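Local coordinates for protein aldehyde dehydrogenase (Trypanosoma brucei, PDB 5MYP) that belongs to the aldehyde dehydrogenase family and probably oxidises aldehydes to carboxylic acids with NAD+ as the acceptor of hydride, at residues 19-24 against 187-192; 44-49 against 137-142; 327-332 against 368-373. One frame throughout, in Å; residues are numbered along the deposited sequence. Where two conformers were deposited one is given.

Contact 1 (19-24 against 187-192); sequences VIVSKC and TAVLKE. Unlike the reference sequence in segment 19-24: Val-19 (reference Thr).
Val-21, on helix 16-29, sets its two methyls against the aliphatic root of Glu-192, at the C-terminal side of helix 183-191. The two side chains meet at a slant, both methyls of the valine lying near CB of the glutamate and only CG2 near its CG. CG2 of Val-21 makes the closer approach, 3.8 Å from CG of Glu-192, while CG1 of Val-21 reaches CB of the same residue at 3.9 Å. Val-21 has CG1 anti to its nitrogen (chi1 178°), which places CG2 beside that nitrogen, and from there CG2 also comes to 4.2 Å from CG2 of Val-189. The glutamate offers methylenes rather than charge: its chain bends at chi2 (-60°), and the carboxylate takes no part in the meeting with Val-21. No hydrogen bond joins the two segments; contact is by carbon alone. Within 187-192, the bond from Glu-192 N to Val-189 O (3.1 Å) links the two residues that Val-21 touches. Phe-194 packs on both Val-21 and Val-189, and Ile-17 also meets Val-189, while Pro-18 lies against Glu-192. Elsewhere on helix 183-191, Leu-190 packs on Leu-122 and Ile-124 of strand 110-124. In the chain this helix comes between strands 176-178 and 196-200, two members of one sheet, in the crossover that carries the chain from one half of a Rossmann-type sheet to the other, as in the NAD-binding domain of aldehyde dehydrogenases; helix 16-29, near the N terminus, packs against it.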
loop_
_atom_site.group_PDB
_atom_site.type_symbol
_atom_site.label_atom_id
_atom_site.label_comp_id
_atom_site.label_asym_id
_atom_site.label_seq_id
_atom_site.Cartn_x
_atom_site.Cartn_y
_atom_site.Cartn_z
ATOM N N VAL A 19 17.888 13.425 -16.674
ATOM C CA VAL A 19 19.041 13.982 -15.949
ATOM C C VAL A 19 18.637 14.381 -14.529
ATOM O O VAL A 19 19.344 14.069 -13.572
ATOM C CB VAL A 19 19.658 15.202 -16.684
ATOM C CG1 VAL A 19 20.829 15.786 -15.892
ATOM C CG2 VAL A 19 20.106 14.811 -18.089
ATOM N N ILE A 20 17.497 15.062 -14.412
ATOM C CA ILE A 20 16.940 15.485 -13.126
ATOM C C ILE A 20 16.704 14.276 -12.210
ATOM O O ILE A 20 17.147 14.281 -11.057
ATOM C CB ILE A 20 15.637 16.308 -13.322
ATOM C CG1 ILE A 20 15.971 17.684 -13.911
ATOM C CG2 ILE A 20 14.870 16.490 -12.012
ATOM C CD1 ILE A 20 14.791 18.410 -14.524
ATOM N N VAL A 21 16.033 13.247 -12.730
ATOM C CA VAL A 21 15.756 12.037 -11.939
ATOM C C VAL A 21 17.056 11.311 -11.568
ATOM O O VAL A 21 17.215 10.890 -10.426
ATOM C CB VAL A 21 14.771 11.071 -12.647
ATOM C CG1 VAL A 21 14.552 9.803 -11.813
ATOM C CG2 VAL A 21 13.434 11.763 -12.906
ATOM N N SER A 22 17.973 11.188 -12.530
ATOM C CA SER A 22 19.266 10.530 -12.319
ATOM C C SER A 22 20.106 11.198 -11.226
ATOM O O SER A 22 20.747 10.512 -10.433
ATOM C CB SER A 22 20.064 10.501 -13.626
ATOM O OG SER A 22 21.339 9.931 -13.422
ATOM N N LYS A 23 20.101 12.530 -11.202
ATOM C CA LYS A 23 20.810 13.294 -10.167
ATOM C C LYS A 23 20.227 13.029 -8.775
ATOM O O LYS A 23 20.974 12.863 -7.813
ATOM C CB LYS A 23 20.792 14.799 -10.473
ATOM C CG LYS A 23 21.808 15.239 -11.506
ATOM C CD LYS A 23 21.703 16.736 -11.783
ATOM C CE LYS A 23 22.613 17.142 -12.935
ATOM N NZ LYS A 23 22.262 18.478 -13.488
ATOM N N CYS A 24 18.899 12.976 -8.682
ATOM C CA CYS A 24 18.221 12.629 -7.425
ATOM C C CYS A 24 18.503 11.190 -6.979
ATOM O O CYS A 24 18.691 10.928 -5.790
ATOM C CB CYS A 24 16.709 12.876 -7.543
ATOM S SG CYS A 24 16.263 14.619 -7.760
ATOM N N THR A 187 3.973 12.626 -18.646
ATOM C CA THR A 187 4.181 11.338 -19.309
ATOM C C THR A 187 5.658 10.950 -19.304
ATOM O O THR A 187 5.992 9.807 -18.993
ATOM C CB THR A 187 3.639 11.356 -20.757
ATOM O OG1 THR A 187 2.237 11.635 -20.726
ATOM C CG2 THR A 187 3.863 10.024 -21.463
ATOM N N ALA A 188 6.532 11.912 -19.613
ATOM C CA ALA A 188 7.979 11.675 -19.657
ATOM C C ALA A 188 8.582 11.339 -18.284
ATOM O O ALA A 188 9.383 10.408 -18.174
ATOM C CB ALA A 188 8.691 12.876 -20.260
ATOM N N VAL A 189 8.216 12.088 -17.246
ATOM C CA VAL A 189 8.757 11.810 -15.901
ATOM C C VAL A 189 8.244 10.463 -15.368
ATOM O O VAL A 189 8.974 9.758 -14.685
ATOM C CB VAL A 189 8.520 12.971 -14.897
ATOM C CG1 VAL A 189 7.071 13.069 -14.455
ATOM C CG2 VAL A 189 9.427 12.828 -13.681
ATOM N N LEU A 190 7.013 10.092 -15.728
ATOM C CA LEU A 190 6.447 8.780 -15.369
ATOM C C LEU A 190 7.131 7.550 -16.006
ATOM O O LEU A 190 6.944 6.428 -15.518
ATOM C CB LEU A 190 4.934 8.753 -15.627
ATOM C CG LEU A 190 4.082 9.517 -14.601
ATOM C CD1 LEU A 190 2.650 9.672 -15.085
ATOM C CD2 LEU A 190 4.101 8.863 -13.225
ATOM N N LYS A 191 7.898 7.753 -17.078
ATOM C CA LYS A 191 8.745 6.697 -17.636
ATOM C C LYS A 191 9.982 6.412 -16.782
ATOM O O LYS A 191 10.537 5.315 -16.848
ATOM C CB LYS A 191 9.181 7.050 -19.059
ATOM C CG LYS A 191 8.027 7.122 -20.042
ATOM C CD LYS A 191 8.469 6.768 -21.455
ATOM C CE LYS A 191 9.618 7.646 -21.922
ATOM N NZ LYS A 191 10.942 7.131 -21.479
ATOM N N GLU A 192 10.419 7.397 -15.996
ATOM C CA GLU A 192 11.590 7.239 -15.117
ATOM C C GLU A 192 11.229 6.393 -13.893
ATOM O O GLU A 192 10.064 6.356 -13.473
ATOM C CB GLU A 192 12.125 8.600 -14.671
ATOM C CG GLU A 192 12.556 9.529 -15.807
ATOM C CD GLU A 192 13.658 8.950 -16.670
ATOM O OE1 GLU A 192 14.586 8.317 -16.125
ATOM O OE2 GLU A 192 13.589 9.126 -17.900
#

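Contact 2 (44-49 against 137-142); sequences RSLLNL and PLLGAL
Leu-46 reaches from helix 36-52 toward three leucines of helix 132-143, and its CD1 methyl does nearly all the touching. The tight part lies where CD1 of Leu-46 stands 3.5 Å from CD1 of Leu-142 and 3.7 Å from CD2 of Leu-139. Against Leu-142 the side chain crosses at about a right angle, methyl to methyl; past Leu-139 it runs in the opposite direction, and CB of Leu-46 also lies 3.8 Å from CD2 of Leu-139. Leu-139 leaves its backbone at an angle to the partner helix, and chi1 of -70°, with CG beside the nitrogen, swings CD2 across the gap. The segments are nearly antiparallel, at 164° between their directions, and their axes come no closer than 11.4 Å, a wide spacing bridged here by leucine ends. Helix 132-143 follows strand 110-124 and leads into the parallel neighbour 147-151, a beta-alpha-beta crossover of the Rossmann-type domain, and helix 36-52 packs against it, Leu-46 also meeting Leu-167 of helix 157-170. The contact slackens at Leu-138, whose CD2 is 4.5 Å from CD1 of Leu-46 and which also packs on Ala-148 and Ile-150 of strand 147-151. Leu-47 and Leu-49 touch neither Leu-139 nor its neighbours: the first packs on Val-84 and Trp-85 of helix 69-95, the second on Leu-166, Leu-167 and Tyr-170 of helix 157-170. Farther round helix 36-52 the surface becomes polar, with Ser-45 and Asn-48 partly open to solvent and Arg-44 exposed.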
loop_
_atom_site.group_PDB
_atom_site.type_symbol
_atom_site.label_atom_id
_atom_site.label_comp_id
_atom_site.label_asym_id
_atom_site.label_seq_id
_atom_site.Cartn_x
_atom_site.Cartn_y
_atom_site.Cartn_z
ATOM N N ARG A 44 13.927 22.079 8.180
ATOM C CA ARG A 44 14.054 23.456 8.692
ATOM C C ARG A 44 14.157 24.487 7.563
ATOM O O ARG A 44 13.593 25.576 7.660
ATOM C CB ARG A 44 15.265 23.596 9.623
ATOM C CG ARG A 44 15.057 22.992 11.007
ATOM C CD ARG A 44 16.099 23.471 12.011
ATOM N NE ARG A 44 17.446 23.590 11.442
ATOM C CZ ARG A 44 18.409 22.662 11.483
ATOM N NH1 ARG A 44 18.236 21.477 12.081
ATOM N NH2 ARG A 44 19.585 22.929 10.915
ATOM N N SER A 45 14.885 24.142 6.483
ATOM C CA SER A 45 15.011 25.006 5.294
ATOM C C SER A 45 13.690 25.155 4.544
ATOM O O SER A 45 13.385 26.235 4.040
ATOM C CB SER A 45 16.080 24.471 4.338
ATOM O OG SER A 45 17.317 24.290 5.000
ATOM N N LEU A 46 12.908 24.078 4.468
ATOM C CA LEU A 46 11.560 24.134 3.878
ATOM C C LEU A 46 10.577 24.931 4.750
ATOM O O LEU A 46 9.692 25.599 4.224
ATOM C CB LEU A 46 11.022 22.732 3.570
ATOM C CG LEU A 46 11.695 22.054 2.375
ATOM C CD1 LEU A 46 11.316 20.585 2.275
ATOM C CD2 LEU A 46 11.374 22.772 1.071
ATOM N N LEU A 47 10.735 24.872 6.072
ATOM C CA LEU A 47 10.004 25.776 6.970
ATOM C C LEU A 47 10.341 27.232 6.646
ATOM O O LEU A 47 9.438 28.067 6.521
ATOM C CB LEU A 47 10.311 25.479 8.443
ATOM C CG LEU A 47 9.660 26.353 9.518
ATOM C CD1 LEU A 47 8.152 26.358 9.388
ATOM C CD2 LEU A 47 10.071 25.858 10.896
ATOM N N ASN A 48 11.635 27.518 6.483
ATOM C CA ASN A 48 12.088 28.858 6.081
ATOM C C ASN A 48 11.526 29.262 4.713
ATOM O O ASN A 48 11.118 30.409 4.533
ATOM C CB ASN A 48 13.623 28.962 6.071
ATOM C CG ASN A 48 14.249 28.771 7.450
ATOM O OD1 ASN A 48 15.449 28.494 7.561
ATOM N ND2 ASN A 48 13.449 28.915 8.502
ATOM N N LEU A 49 11.493 28.325 3.762
ATOM C CA LEU A 49 10.864 28.557 2.446
ATOM C C LEU A 49 9.434 29.083 2.590
ATOM O O LEU A 49 9.063 30.069 1.952
ATOM C CB LEU A 49 10.868 27.274 1.597
ATOM C CG LEU A 49 10.016 27.215 0.319
ATOM C CD1 LEU A 49 10.499 28.215 -0.706
ATOM C CD2 LEU A 49 10.033 25.819 -0.281
ATOM N N PRO A 137 3.198 16.373 0.921
ATOM C CA PRO A 137 3.803 15.065 0.610
ATOM C C PRO A 137 5.337 15.084 0.587
ATOM O O PRO A 137 5.966 14.164 1.101
ATOM C CB PRO A 137 3.264 14.739 -0.794
ATOM C CG PRO A 137 2.055 15.584 -0.956
ATOM C CD PRO A 137 2.305 16.826 -0.160
ATOM N N LEU A 138 5.917 16.125 -0.013
ATOM C CA LEU A 138 7.373 16.275 -0.083
ATOM C C LEU A 138 8.026 16.254 1.304
ATOM O O LEU A 138 9.008 15.545 1.511
ATOM C CB LEU A 138 7.750 17.566 -0.819
ATOM C CG LEU A 138 9.246 17.876 -0.952
ATOM C CD1 LEU A 138 9.956 16.782 -1.744
ATOM C CD2 LEU A 138 9.448 19.240 -1.590
ATOM N N LEU A 139 7.477 17.026 2.242
ATOM C CA LEU A 139 8.006 17.075 3.614
ATOM C C LEU A 139 8.101 15.675 4.222
ATOM O O LEU A 139 9.126 15.311 4.802
ATOM C CB LEU A 139 7.140 17.970 4.502
ATOM C CG LEU A 139 7.198 19.469 4.215
ATOM C CD1 LEU A 139 6.052 20.184 4.912
ATOM C CD2 LEU A 139 8.541 20.042 4.636
ATOM N N GLY A 140 7.033 14.897 4.057
ATOM C CA GLY A 140 6.999 13.509 4.500
ATOM C C GLY A 140 8.042 12.616 3.848
ATOM O O GLY A 140 8.695 11.828 4.526
ATOM N N ALA A 141 8.191 12.739 2.530
ATOM C CA ALA A 141 9.177 11.944 1.784
ATOM C C ALA A 141 10.610 12.235 2.247
ATOM O O ALA A 141 11.412 11.319 2.393
ATOM C CB ALA A 141 9.042 12.189 0.285
ATOM N N LEU A 142 10.908 13.511 2.495
ATOM C CA LEU A 142 12.238 13.921 2.945
ATOM C C LEU A 142 12.497 13.549 4.411
ATOM O O LEU A 142 13.629 13.214 4.774
ATOM C CB LEU A 142 12.437 15.422 2.725
ATOM C CG LEU A 142 12.371 15.877 1.258
ATOM C CD1 LEU A 142 12.294 17.388 1.149
ATOM C CD2 LEU A 142 13.549 15.334 0.455
#

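Contact 3 (327-332 against 368-373); sequences EFMKGG and GPILPV
Met-329 and Ile-370 meet at about a right angle, CD1 of Ile-370 lying 3.7 Å from CE of Met-329 and 3.9 Å from its CG. This joins the C-terminal part of helix 319-328 to strand 370-376, an inner strand of the mixed sheet in the alpha/beta domain that, in this family, holds the catalytic cysteine. Extended torsions at chi2 (-176°) and chi3 (-167°) carry the methionine past Ile-370, where its CG and CE both touch CD1. One residue earlier, Phe-328 adds a looser touch, with its CB 4.4 Å from CG1 of Ile-370; its ring turns off to Pro-360 and Val-361. In the next shell Ile-347 and Thr-350 pack on Met-329, and Leu-352 on Ile-370, all from strand 346-353. Residues 329-330 form a 3-10 segment, where Lys-330 N bonds to Glu-327 O, and the side chains of these two exposed residues form a long salt bridge. Backbone bonds join Leu-371 with Thr-350 and Leu-352, and Pro-372, through its carbonyl, with Val-265; Lys-251 NZ hydrogen-bonds to the carbonyl oxygen of Ile-370.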
loop_
_atom_site.group_PDB
_atom_site.type_symbol
_atom_site.label_atom_id
_atom_site.label_comp_id
_atom_site.label_asym_id
_atom_site.label_seq_id
_atom_site.Cartn_x
_atom_site.Cartn_y
_atom_site.Cartn_z
ATOM N N GLU A 327 -24.445 24.027 -16.242
ATOM C CA GLU A 327 -25.360 22.976 -16.722
ATOM C C GLU A 327 -25.913 22.085 -15.602
ATOM O O GLU A 327 -27.037 21.594 -15.713
ATOM C CB GLU A 327 -24.703 22.095 -17.802
ATOM C CG GLU A 327 -24.517 22.753 -19.162
ATOM C CD GLU A 327 -25.816 23.253 -19.758
ATOM O OE1 GLU A 327 -25.909 24.472 -20.005
ATOM O OE2 GLU A 327 -26.748 22.441 -19.971
ATOM N N PHE A 328 -25.132 21.878 -14.537
ATOM C CA PHE A 328 -25.605 21.133 -13.356
ATOM C C PHE A 328 -26.823 21.755 -12.666
ATOM O O PHE A 328 -27.598 21.032 -12.045
ATOM C CB PHE A 328 -24.489 20.936 -12.309
ATOM C CG PHE A 328 -23.451 19.886 -12.660
ATOM C CD1 PHE A 328 -23.662 18.900 -13.638
ATOM C CD2 PHE A 328 -22.252 19.861 -11.952
ATOM C CE1 PHE A 328 -22.685 17.951 -13.909
ATOM C CE2 PHE A 328 -21.280 18.909 -12.221
ATOM C CZ PHE A 328 -21.499 17.951 -13.199
ATOM N N MET A 329 -26.996 23.075 -12.775
ATOM C CA MET A 329 -28.181 23.750 -12.221
ATOM C C MET A 329 -29.505 23.289 -12.855
ATOM O O MET A 329 -30.563 23.462 -12.252
ATOM C CB MET A 329 -28.059 25.275 -12.341
ATOM C CG MET A 329 -26.954 25.887 -11.494
ATOM S SD MET A 329 -26.933 27.687 -11.577
ATOM C CE MET A 329 -25.345 28.043 -10.825
ATOM N N LYS A 330 -29.439 22.703 -14.054
ATOM C CA LYS A 330 -30.621 22.173 -14.748
ATOM C C LYS A 330 -31.167 20.887 -14.116
ATOM O O LYS A 330 -32.328 20.541 -14.328
ATOM C CB LYS A 330 -30.313 21.894 -16.226
ATOM C CG LYS A 330 -29.724 23.053 -17.021
ATOM C CD LYS A 330 -30.664 24.242 -17.119
ATOM C CE LYS A 330 -30.033 25.377 -17.913
ATOM N NZ LYS A 330 -29.579 24.961 -19.270
ATOM N N GLY A 331 -30.334 20.175 -13.354
ATOM C CA GLY A 331 -30.740 18.929 -12.705
ATOM C C GLY A 331 -31.617 19.048 -11.467
ATOM O O GLY A 331 -31.955 18.029 -10.864
ATOM N N GLY A 332 -31.966 20.272 -11.067
ATOM C CA GLY A 332 -32.959 20.496 -10.016
ATOM C C GLY A 332 -33.483 21.921 -9.983
ATOM O O GLY A 332 -33.169 22.731 -10.860
ATOM N N GLY A 368 -17.384 22.099 -7.161
ATOM C CA GLY A 368 -17.828 23.451 -7.450
ATOM C C GLY A 368 -18.929 23.915 -6.514
ATOM O O GLY A 368 -19.309 23.189 -5.597
ATOM N N PRO A 369 -19.457 25.129 -6.740
ATOM C CA PRO A 369 -20.434 25.717 -5.816
ATOM C C PRO A 369 -21.879 25.162 -5.832
ATOM O O PRO A 369 -22.743 25.758 -5.190
ATOM C CB PRO A 369 -20.435 27.205 -6.222
ATOM C CG PRO A 369 -19.164 27.404 -6.970
ATOM C CD PRO A 369 -18.983 26.127 -7.715
ATOM N N ILE A 370 -22.144 24.048 -6.518
ATOM C CA ILE A 370 -23.495 23.477 -6.574
ATOM C C ILE A 370 -23.674 22.456 -5.447
ATOM O O ILE A 370 -22.867 21.536 -5.313
ATOM C CB ILE A 370 -23.782 22.795 -7.935
ATOM C CG1 ILE A 370 -23.414 23.716 -9.113
ATOM C CG2 ILE A 370 -25.235 22.334 -8.018
ATOM C CD1 ILE A 370 -24.025 25.102 -9.068
ATOM N N LEU A 371 -24.736 22.627 -4.654
ATOM C CA LEU A 371 -25.057 21.734 -3.542
ATOM C C LEU A 371 -26.469 21.148 -3.701
ATOM O O LEU A 371 -27.458 21.780 -3.310
ATOM C CB LEU A 371 -24.941 22.480 -2.205
ATOM C CG LEU A 371 -24.995 21.635 -0.927
ATOM C CD1 LEU A 371 -23.729 20.805 -0.755
ATOM C CD2 LEU A 371 -25.198 22.524 0.296
ATOM N N PRO A 372 -26.573 19.942 -4.291
ATOM C CA PRO A 372 -27.841 19.211 -4.294
ATOM C C PRO A 372 -28.300 18.836 -2.889
ATOM O O PRO A 372 -27.475 18.464 -2.050
ATOM C CB PRO A 372 -27.512 17.945 -5.092
ATOM C CG PRO A 372 -26.381 18.339 -5.968
ATOM C CD PRO A 372 -25.560 19.259 -5.116
ATOM N N VAL A 373 -29.605 18.943 -2.652
ATOM C CA VAL A 373 -30.221 18.555 -1.391
ATOM C C VAL A 373 -31.249 17.464 -1.686
ATOM O O VAL A 373 -32.247 17.705 -2.375
ATOM C CB VAL A 373 -30.890 19.762 -0.697
ATOM C CG1 VAL A 373 -31.642 19.334 0.559
ATOM C CG2 VAL A 373 -29.847 20.821 -0.354
#

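How the contacts relate
From the N terminus, contact 1 opens on helix 16-29 and contact 2 on the next helix, 36-52. Contact 2 closes first, when the chain reaches helix 132-143; contact 1 closes later, on helix 183-191, so its loop encloses the other without crossing it. Both tie N-terminal helices to crossover helices of the Rossmann-type sheet, with centres 21 Å apart and nearest atoms about 9 Å apart. Contact 3 comes afterwards, in series, closing a short helix-free loop of 35 residues in the second sheet domain. Its centre lies 41 Å from that of contact 1 and 39 Å from that of contact 2, across the chain's centre from contact 2.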